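Local structure of PrgA (Enterococcus faecalis, 6Z9K) at residues N173-D178 / H187-D192; K53-N58 / T162-I167; V61-Q66 / K74-Y79. The protein provides surface exclusion against unwanted conjugation as a cell-wall-anchored surface protein, and this chain is its CAP domain, which binds a magnesium ion. All coordinates share one frame; numbering follows the deposited sequence.

Interaction 1. Residues N173-D178 / H187-D192; sequences NMLFDD and HSLLQD
Met-174 and Leu-175, near the end of helix 160-176, pack against Leu-189 and Leu-190 at the end of helix 184-189. Inside the CAP domain, the C-terminal ends of two successive helices pack here, with eight residues between the two segments. The contact is purely apolar, and all four side chains are buried. The CD1 methyl of Leu-189 does most of the work. It sits 3.6 Å from CB of Met-174 and 3.9 Å from SD of Met-174, so it lies alongside the extended thioether chain rather than at its tip. The two side chains cross at about a right angle. Leu-189 reaches this place with CG anti to its carbonyl carbon (chi1 -70°). Next to this pair, CD2 of Leu-175 enters the fork of Leu-190. It stands 4.1 Å from each of CG, CD1 and CD2 of Leu-190, and these side chains also cross nearly at right angles.

The next shell covers the contact chiefly on the side of Leu-189 and Leu-190: from helix 70-90, Leu-84 touches Leu-189, Val-87 touches Leu-190, and Arg-88 donates to the carbonyl oxygens of Leu-189, the last helical residue, and Gln-191, just beyond the helix. Asn-145 of strand 144-148 touches both Met-174 and Leu-189, and the magnesium ion is about 5 Å from the side chain of Met-174. His-185, which binds it, is held by Asp-178: OD1 of Asp-178 bonds ND1 of His-185, and OD2 of the same carboxylate accepts a hydrogen bond from the backbone N of Leu-186.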
loop_
_atom_site.group_PDB
_atom_site.type_symbol
_atom_site.label_atom_id
_atom_site.label_comp_id
_atom_site.label_asym_id
_atom_site.label_seq_id
_atom_site.Cartn_x
_atom_site.Cartn_y
_atom_site.Cartn_z
ATOM N N ASN A 173 0.522 -1.588 10.076
ATOM C CA ASN A 173 -0.276 -2.691 10.656
ATOM C C ASN A 173 -0.031 -3.983 9.889
ATOM O O ASN A 173 -0.007 -5.056 10.568
ATOM C CB ASN A 173 -1.759 -2.312 10.692
ATOM C CG ASN A 173 -2.086 -1.367 11.825
ATOM O OD1 ASN A 173 -1.288 -1.146 12.748
ATOM N ND2 ASN A 173 -3.295 -0.811 11.733
ATOM N N MET A 174 0.170 -3.915 8.590
ATOM C CA MET A 174 0.407 -5.112 7.790
ATOM C C MET A 174 1.835 -5.621 8.009
ATOM O O MET A 174 2.016 -6.821 8.031
ATOM C CB MET A 174 0.147 -4.849 6.321
ATOM C CG MET A 174 -1.341 -4.714 6.050
ATOM S SD MET A 174 -1.651 -4.335 4.296
ATOM C CE MET A 174 -3.427 -4.543 4.267
ATOM N N LEU A 175 2.808 -4.723 8.171
ATOM C CA LEU A 175 4.212 -5.172 8.379
ATOM C C LEU A 175 4.425 -5.670 9.812
ATOM O O LEU A 175 5.287 -6.548 9.970
ATOM C CB LEU A 175 5.150 -4.008 8.084
ATOM C CG LEU A 175 5.140 -3.540 6.649
ATOM C CD1 LEU A 175 5.926 -2.243 6.514
ATOM C CD2 LEU A 175 5.732 -4.566 5.728
ATOM N N PHE A 176 3.765 -5.122 10.826
ATOM C CA PHE A 176 4.143 -5.386 12.237
ATOM C C PHE A 176 3.013 -5.919 13.110
ATOM O O PHE A 176 3.284 -6.168 14.287
ATOM C CB PHE A 176 4.737 -4.132 12.881
ATOM C CG PHE A 176 5.799 -3.473 12.072
ATOM C CD1 PHE A 176 6.943 -4.170 11.676
ATOM C CD2 PHE A 176 5.719 -2.124 11.799
ATOM C CE1 PHE A 176 7.923 -3.535 10.931
ATOM C CE2 PHE A 176 6.696 -1.507 11.053
ATOM C CZ PHE A 176 7.811 -2.194 10.635
ATOM N N ASP A 177 1.777 -6.042 12.600
ATOM C CA ASP A 177 0.662 -6.465 13.472
ATOM C C ASP A 177 -0.262 -7.374 12.690
ATOM O O ASP A 177 -1.474 -7.278 12.895
ATOM C CB ASP A 177 -0.051 -5.261 14.072
ATOM C CG ASP A 177 -0.951 -5.651 15.209
ATOM O OD1 ASP A 177 -0.670 -6.702 15.835
ATOM O OD2 ASP A 177 -1.903 -4.901 15.445
ATOM N N ASP A 178 0.297 -8.247 11.851
ATOM C CA ASP A 178 -0.511 -9.063 10.905
ATOM C C ASP A 178 -0.731 -10.479 11.429
ATOM O O ASP A 178 -1.108 -11.301 10.654
ATOM C CB ASP A 178 0.188 -9.146 9.559
ATOM C CG ASP A 178 -0.677 -9.403 8.377
ATOM O OD1 ASP A 178 -1.840 -8.913 8.424
ATOM O OD2 ASP A 178 -0.193 -10.059 7.422
ATOM N N HIS A 187 3.739 -11.119 4.189
ATOM C CA HIS A 187 4.381 -11.935 3.145
ATOM C C HIS A 187 4.108 -11.355 1.766
ATOM O O HIS A 187 5.007 -11.318 0.910
ATOM C CB HIS A 187 3.899 -13.389 3.253
ATOM C CG HIS A 187 4.251 -13.989 4.568
ATOM N ND1 HIS A 187 3.625 -15.125 5.040
ATOM C CD2 HIS A 187 5.097 -13.568 5.536
ATOM C CE1 HIS A 187 4.092 -15.402 6.234
ATOM N NE2 HIS A 187 5.018 -14.476 6.568
ATOM N N SER A 188 2.888 -10.867 1.549
ATOM C CA SER A 188 2.545 -10.331 0.240
ATOM C C SER A 188 3.278 -9.027 -0.080
ATOM O O SER A 188 3.804 -8.872 -1.180
ATOM C CB SER A 188 1.052 -10.169 0.161
ATOM O OG SER A 188 0.731 -9.678 -1.116
ATOM N N LEU A 189 3.232 -8.071 0.838
ATOM C CA LEU A 189 3.866 -6.757 0.624
ATOM C C LEU A 189 5.378 -6.934 0.424
ATOM O O LEU A 189 5.998 -6.125 -0.283
ATOM C CB LEU A 189 3.566 -5.860 1.825
ATOM C CG LEU A 189 2.144 -5.373 2.009
ATOM C CD1 LEU A 189 2.077 -4.592 3.305
ATOM C CD2 LEU A 189 1.711 -4.488 0.851
ATOM N N LEU A 190 5.970 -7.966 1.046
ATOM C CA LEU A 190 7.422 -8.146 0.948
ATOM C C LEU A 190 7.750 -9.328 0.055
ATOM O O LEU A 190 8.861 -9.839 0.145
ATOM C CB LEU A 190 7.987 -8.300 2.362
ATOM C CG LEU A 190 7.748 -7.127 3.288
ATOM C CD1 LEU A 190 8.461 -7.375 4.621
ATOM C CD2 LEU A 190 8.258 -5.791 2.681
ATOM N N GLN A 191 6.873 -9.694 -0.876
ATOM C CA GLN A 191 7.154 -10.861 -1.759
ATOM C C GLN A 191 8.282 -10.531 -2.740
ATOM O O GLN A 191 8.242 -9.480 -3.377
ATOM C CB GLN A 191 5.869 -11.255 -2.492
ATOM C CG GLN A 191 6.051 -12.510 -3.312
ATOM C CD GLN A 191 4.848 -12.918 -4.118
ATOM O OE1 GLN A 191 4.111 -13.797 -3.711
ATOM N NE2 GLN A 191 4.674 -12.315 -5.281
ATOM N N ASP A 192 9.310 -11.376 -2.879
ATOM C CA ASP A 192 10.403 -10.963 -3.798
ATOM C C ASP A 192 9.886 -11.202 -5.231
ATOM O O ASP A 192 8.947 -12.009 -5.449
ATOM C CB ASP A 192 11.783 -11.572 -3.483
ATOM C CG ASP A 192 13.015 -10.794 -3.973
ATOM O OD1 ASP A 192 12.917 -9.642 -4.575
ATOM O OD2 ASP A 192 14.138 -11.339 -3.718
#

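Interaction 2. Residues K53-N58 / T162-I167; sequences KEDEKN and TLQESI
The carboxylate of Asp-55 and the side-chain amide of Gln-164 are turned 73° from each other and do not stack. They approach oxygen to oxygen, with OD1 of Asp-55 3.9 Å from OE1 of Gln-164. Both atoms are acceptors, so they need a donor between them. A water supplies it. It donates to OD1 of Asp-55 at 2.5 Å and to OE1 of Gln-164 at 2.8 Å. It accepts from ND2 of Asn-58 at 3.0 Å. The three bonds leave the water at nearly right angles to one another (about 94°), so it sits at the apex of a tripod like the corner of a cube.

The contact joins the short helix 53-57 to the early turns of helix 160-176 in the CAP domain. Asp-55 and Asn-58 come from one side, and Gln-164 from the other. Gln-164 spans the gap with a chain extended beyond CG, which brings its OE1 to the water. Between the two segments the closest CA atoms, those of Asn-58 and Thr-162, are still 8.4 Å apart.

Partners beyond the two segments settle the other oxygen of Asp-55. OD2 forms a salt bridge with NZ of Lys-14 and accepts from the backbone N of Ser-52, the residue just before the short helix. Asn-58 is tied to Tyr-161 through the backbone, and Phe-49 packs on Gln-164.

With its two oxygens so divided, Asp-55 is probably favoured in its ionised form by Lys-14. Between the two segments the polar link is made by water, while the helices also meet directly at Tyr-161. In this bridge one water uses both its protons and accepts a third bond.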
loop_
_atom_site.group_PDB
_atom_site.type_symbol
_atom_site.label_atom_id
_atom_site.label_comp_id
_atom_site.label_asym_id
_atom_site.label_seq_id
_atom_site.Cartn_x
_atom_site.Cartn_y
_atom_site.Cartn_z
ATOM N N LYS A 53 4.921 21.217 7.706
ATOM C CA LYS A 53 3.902 22.291 7.526
ATOM C C LYS A 53 3.161 22.025 6.212
ATOM O O LYS A 53 1.944 22.258 6.176
ATOM C CB LYS A 53 4.494 23.699 7.680
ATOM C CG LYS A 53 4.286 24.292 9.076
ATOM C CD LYS A 53 5.130 25.514 9.431
ATOM C CE LYS A 53 4.781 26.741 8.616
ATOM N NZ LYS A 53 5.805 27.806 8.776
ATOM N N GLU A 54 3.826 21.428 5.221
ATOM C CA GLU A 54 3.152 20.969 3.980
ATOM C C GLU A 54 1.985 20.032 4.346
ATOM O O GLU A 54 0.906 20.152 3.744
ATOM C CB GLU A 54 4.183 20.337 3.040
ATOM C CG GLU A 54 3.597 19.593 1.839
ATOM C CD GLU A 54 2.755 20.395 0.854
ATOM O OE1 GLU A 54 2.515 21.605 1.094
ATOM O OE2 GLU A 54 2.319 19.788 -0.162
ATOM N N ASP A 55 2.160 19.133 5.315
ATOM C CA ASP A 55 1.092 18.183 5.723
ATOM C C ASP A 55 -0.091 18.912 6.366
ATOM O O ASP A 55 -1.231 18.503 6.130
ATOM C CB ASP A 55 1.614 17.119 6.677
ATOM C CG ASP A 55 2.577 16.144 6.029
ATOM O OD1 ASP A 55 2.207 15.505 4.996
ATOM O OD2 ASP A 55 3.671 16.007 6.579
ATOM N N GLU A 56 0.150 19.971 7.136
ATOM C CA GLU A 56 -0.955 20.743 7.763
ATOM C C GLU A 56 -1.848 21.311 6.653
ATOM O O GLU A 56 -3.077 21.229 6.810
ATOM C CB GLU A 56 -0.380 21.791 8.718
ATOM C CG GLU A 56 0.382 21.164 9.874
ATOM C CD GLU A 56 -0.470 20.443 10.915
ATOM O OE1 GLU A 56 -1.716 20.450 10.764
ATOM O OE2 GLU A 56 0.114 19.893 11.898
ATOM N N LYS A 57 -1.261 21.805 5.555
ATOM C CA LYS A 57 -1.996 22.337 4.371
ATOM C C LYS A 57 -2.751 21.219 3.656
ATOM O O LYS A 57 -3.809 21.482 3.098
ATOM C CB LYS A 57 -1.039 23.010 3.383
ATOM C CG LYS A 57 -0.213 24.132 4.003
ATOM C CD LYS A 57 0.628 24.939 3.033
ATOM C CE LYS A 57 1.216 26.166 3.711
ATOM N NZ LYS A 57 2.186 26.877 2.844
ATOM N N ASN A 58 -2.210 20.004 3.646
ATOM C CA ASN A 58 -2.879 18.846 3.002
ATOM C C ASN A 58 -4.188 18.542 3.742
ATOM O O ASN A 58 -4.993 17.785 3.205
ATOM C CB ASN A 58 -1.931 17.648 2.952
ATOM C CG ASN A 58 -0.900 17.769 1.851
ATOM O OD1 ASN A 58 -1.026 18.617 0.982
ATOM N ND2 ASN A 58 0.100 16.913 1.852
ATOM N N THR A 162 -5.441 12.896 5.372
ATOM C CA THR A 162 -6.108 11.703 5.939
ATOM C C THR A 162 -5.761 10.461 5.124
ATOM O O THR A 162 -5.474 9.456 5.750
ATOM C CB THR A 162 -7.618 11.885 6.018
ATOM O OG1 THR A 162 -7.749 12.939 6.953
ATOM C CG2 THR A 162 -8.334 10.632 6.469
ATOM N N LEU A 163 -5.835 10.526 3.798
ATOM C CA LEU A 163 -5.448 9.346 2.985
ATOM C C LEU A 163 -3.987 8.972 3.249
ATOM O O LEU A 163 -3.698 7.773 3.374
ATOM C CB LEU A 163 -5.655 9.622 1.509
ATOM C CG LEU A 163 -7.101 9.808 1.064
ATOM C CD1 LEU A 163 -7.148 10.335 -0.377
ATOM C CD2 LEU A 163 -7.869 8.503 1.247
ATOM N N GLN A 164 -3.050 9.925 3.337
ATOM C CA GLN A 164 -1.611 9.567 3.517
ATOM C C GLN A 164 -1.434 8.977 4.913
ATOM O O GLN A 164 -0.651 8.031 5.085
ATOM C CB GLN A 164 -0.691 10.773 3.302
ATOM C CG GLN A 164 -0.653 11.204 1.845
ATOM C CD GLN A 164 0.374 12.265 1.514
ATOM O OE1 GLN A 164 1.027 12.827 2.391
ATOM N NE2 GLN A 164 0.650 12.377 0.224
ATOM N N GLU A 165 -2.146 9.524 5.884
ATOM C CA GLU A 165 -2.081 9.036 7.286
ATOM C C GLU A 165 -2.602 7.601 7.315
ATOM O O GLU A 165 -1.958 6.743 7.950
ATOM C CB GLU A 165 -2.869 9.974 8.200
ATOM C CG GLU A 165 -2.854 9.636 9.697
ATOM C CD GLU A 165 -3.692 10.660 10.460
ATOM O OE1 GLU A 165 -4.847 10.935 9.985
ATOM O OE2 GLU A 165 -3.204 11.231 11.482
ATOM N N SER A 166 -3.739 7.342 6.685
ATOM C CA SER A 166 -4.383 6.008 6.693
ATOM C C SER A 166 -3.482 4.985 6.003
ATOM O O SER A 166 -3.382 3.843 6.452
ATOM C CB SER A 166 -5.714 6.135 5.984
ATOM O OG SER A 166 -6.617 6.971 6.729
ATOM N N ILE A 167 -2.916 5.365 4.873
ATOM C CA ILE A 167 -2.047 4.443 4.106
ATOM C C ILE A 167 -0.838 4.074 4.949
ATOM O O ILE A 167 -0.483 2.864 5.001
ATOM C CB ILE A 167 -1.698 5.015 2.725
ATOM C CG1 ILE A 167 -2.929 5.010 1.823
ATOM C CG2 ILE A 167 -0.506 4.259 2.159
ATOM C CD1 ILE A 167 -2.763 5.829 0.594
HETATM O O HOH W 1 -0.025 14.841 4.005
#

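Interaction 3. Residues V61-Q66 / K74-Y79; sequences VMWDIQ and KELSVY
Trp-63, on the short strand 62-64, faces helix 70-90 across a gap of 10.8 Å between its CA and that of Leu-76. The indole crosses this gap and meets the helix with its six-membered ring. CZ3 of Trp-63 lies 4.0 Å from CD1 of Leu-76 and 4.1 Å from CB of Leu-76. The two side chains slide past each other in opposite directions. Leu-76 has CG anti to its backbone N (chi1 -166°), which carries the isobutyl group past the indole.

Glu-75 approaches a different part of the ring. Its OE2 stands 4.1 Å from CZ2 of Trp-63, at the ring edge and near the ring plane. The carboxylate is turned 81° from the indole. This is a loose approach of a charged oxygen to the C-H rim, not a bond. The strong partner of that oxygen is Lys-160, which forms a salt bridge with OE2 and also touches Trp-63.

Strand 62-64 pairs antiparallel with strand 157-159, and Trp-63 makes backbone hydrogen bonds with Val-158. Strand 157-159 runs straight on into helix 160-176, whose Leu-163 packs on the indole. Leu-76 also touches Ile-167 of that helix, and Val-199 and Leu-201 of strand 196-202.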
loop_
_atom_site.group_PDB
_atom_site.type_symbol
_atom_site.label_atom_id
_atom_site.label_comp_id
_atom_site.label_asym_id
_atom_site.label_seq_id
_atom_site.Cartn_x
_atom_site.Cartn_y
_atom_site.Cartn_z
ATOM N N VAL A 61 -6.775 19.998 1.621
ATOM C CA VAL A 61 -6.872 19.485 0.224
ATOM C C VAL A 61 -7.852 18.306 0.218
ATOM O O VAL A 61 -7.507 17.224 0.733
ATOM C CB VAL A 61 -5.503 19.113 -0.371
ATOM C CG1 VAL A 61 -5.643 18.638 -1.809
ATOM C CG2 VAL A 61 -4.524 20.269 -0.296
ATOM N N MET A 62 -9.050 18.490 -0.335
ATOM C CA MET A 62 -10.102 17.458 -0.282
ATOM C C MET A 62 -10.103 16.701 -1.612
ATOM O O MET A 62 -10.147 17.327 -2.685
ATOM C CB MET A 62 -11.476 18.061 0.022
ATOM C CG MET A 62 -11.504 18.884 1.289
ATOM S SD MET A 62 -10.899 17.959 2.743
ATOM C CE MET A 62 -12.183 16.718 2.884
ATOM N N TRP A 63 -10.059 15.373 -1.535
ATOM C CA TRP A 63 -10.087 14.453 -2.688
ATOM C C TRP A 63 -11.423 13.722 -2.736
ATOM O O TRP A 63 -11.862 13.199 -1.716
ATOM C CB TRP A 63 -8.927 13.453 -2.554
ATOM C CG TRP A 63 -7.591 14.037 -2.878
ATOM C CD1 TRP A 63 -7.213 15.342 -2.923
ATOM C CD2 TRP A 63 -6.436 13.273 -3.210
ATOM N NE1 TRP A 63 -5.911 15.440 -3.327
ATOM C CE2 TRP A 63 -5.407 14.183 -3.489
ATOM C CE3 TRP A 63 -6.218 11.899 -3.377
ATOM C CZ2 TRP A 63 -4.135 13.749 -3.843
ATOM C CZ3 TRP A 63 -4.952 11.473 -3.692
ATOM C CH2 TRP A 63 -3.938 12.391 -3.949
ATOM N N ASP A 64 -12.017 13.638 -3.924
ATOM C CA ASP A 64 -13.267 12.886 -4.143
ATOM C C ASP A 64 -12.832 11.483 -4.562
ATOM O O ASP A 64 -12.350 11.375 -5.652
ATOM C CB ASP A 64 -14.093 13.660 -5.176
ATOM C CG ASP A 64 -15.502 13.145 -5.362
ATOM O OD1 ASP A 64 -15.730 11.947 -5.048
ATOM O OD2 ASP A 64 -16.364 13.966 -5.813
ATOM N N ILE A 65 -12.950 10.467 -3.702
ATOM C CA ILE A 65 -12.305 9.125 -3.882
ATOM C C ILE A 65 -12.848 8.449 -5.154
ATOM O O ILE A 65 -12.125 7.644 -5.688
ATOM C CB ILE A 65 -12.440 8.221 -2.641
ATOM C CG1 ILE A 65 -13.872 7.732 -2.387
ATOM C CG2 ILE A 65 -11.880 8.920 -1.419
ATOM C CD1 ILE A 65 -13.937 6.481 -1.518
ATOM N N GLN A 66 -14.054 8.790 -5.624
ATOM C CA GLN A 66 -14.615 8.246 -6.901
ATOM C C GLN A 66 -14.521 9.293 -8.025
ATOM O O GLN A 66 -15.358 9.262 -8.941
ATOM C CB GLN A 66 -16.073 7.809 -6.713
ATOM C CG GLN A 66 -16.270 6.529 -5.907
ATOM C CD GLN A 66 -17.733 6.248 -5.625
ATOM O OE1 GLN A 66 -18.218 5.135 -5.849
ATOM N NE2 GLN A 66 -18.447 7.246 -5.116
ATOM N N LYS A 74 -1.854 9.110 -9.620
ATOM C CA LYS A 74 -0.412 8.815 -9.698
ATOM C C LYS A 74 0.229 9.202 -8.364
ATOM O O LYS A 74 0.984 8.391 -7.833
ATOM C CB LYS A 74 0.247 9.481 -10.895
ATOM C CG LYS A 74 1.704 9.050 -11.116
ATOM C CD LYS A 74 2.093 9.044 -12.598
ATOM C CE LYS A 74 1.331 7.964 -13.360
ATOM N NZ LYS A 74 1.783 7.755 -14.762
ATOM N N GLU A 75 -0.144 10.338 -7.769
ATOM C CA GLU A 75 0.449 10.782 -6.478
ATOM C C GLU A 75 0.191 9.720 -5.414
ATOM O O GLU A 75 1.102 9.429 -4.625
ATOM C CB GLU A 75 -0.129 12.105 -5.987
ATOM C CG GLU A 75 0.369 13.318 -6.727
ATOM C CD GLU A 75 -0.312 14.593 -6.231
ATOM O OE1 GLU A 75 -0.852 15.361 -7.079
ATOM O OE2 GLU A 75 -0.361 14.765 -4.973
ATOM N N LEU A 76 -1.034 9.236 -5.328
ATOM C CA LEU A 76 -1.456 8.242 -4.326
ATOM C C LEU A 76 -0.602 6.985 -4.456
ATOM O O LEU A 76 -0.130 6.498 -3.424
ATOM C CB LEU A 76 -2.935 7.941 -4.504
ATOM C CG LEU A 76 -3.589 7.191 -3.354
ATOM C CD1 LEU A 76 -3.627 8.047 -2.097
ATOM C CD2 LEU A 76 -4.962 6.650 -3.751
ATOM N N SER A 77 -0.385 6.510 -5.674
ATOM C CA SER A 77 0.410 5.283 -5.914
ATOM C C SER A 77 1.894 5.555 -5.612
ATOM O O SER A 77 2.510 4.692 -4.980
ATOM C CB SER A 77 0.237 4.789 -7.320
ATOM O OG SER A 77 -1.028 4.142 -7.469
ATOM N N VAL A 78 2.394 6.709 -6.012
ATOM C CA VAL A 78 3.829 7.008 -5.804
ATOM C C VAL A 78 4.066 7.135 -4.305
ATOM O O VAL A 78 5.096 6.625 -3.803
ATOM C CB VAL A 78 4.299 8.249 -6.576
ATOM C CG1 VAL A 78 5.674 8.650 -6.089
ATOM C CG2 VAL A 78 4.281 8.032 -8.069
ATOM N N TYR A 79 3.180 7.810 -3.562
ATOM C CA TYR A 79 3.347 8.009 -2.101
ATOM C C TYR A 79 3.504 6.662 -1.399
ATOM O O TYR A 79 4.437 6.396 -0.626
ATOM C CB TYR A 79 2.133 8.722 -1.538
ATOM C CG TYR A 79 2.066 8.683 -0.044
ATOM C CD1 TYR A 79 2.827 9.530 0.744
ATOM C CD2 TYR A 79 1.256 7.799 0.608
ATOM C CE1 TYR A 79 2.760 9.497 2.125
ATOM C CE2 TYR A 79 1.185 7.732 1.985
ATOM C CZ TYR A 79 1.949 8.574 2.772
ATOM O OH TYR A 79 1.845 8.551 4.143
#

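All three contacts are largely buried, but their chemistry differs. Interaction 1 is purely apolar and lies beside the metal site. Interaction 2 is polar and runs through a water. Interaction 3 is mostly apolar, with a partly exposed glutamate at its edge. Interactions 1 and 2 use the two ends of helix 160-176, with centres about 23 Å apart on opposite sides of the chain's centre. Interactions 2 and 3 are neighbours, and interaction 3 is nested inside the loop that interaction 2 closes. They touch directly: OH of Tyr-79 lies 2.7 Å from O of Gln-164, a probable hydrogen bond, and CD1 of Ile-167 packs 3.6 Å from CD1 of Leu-76.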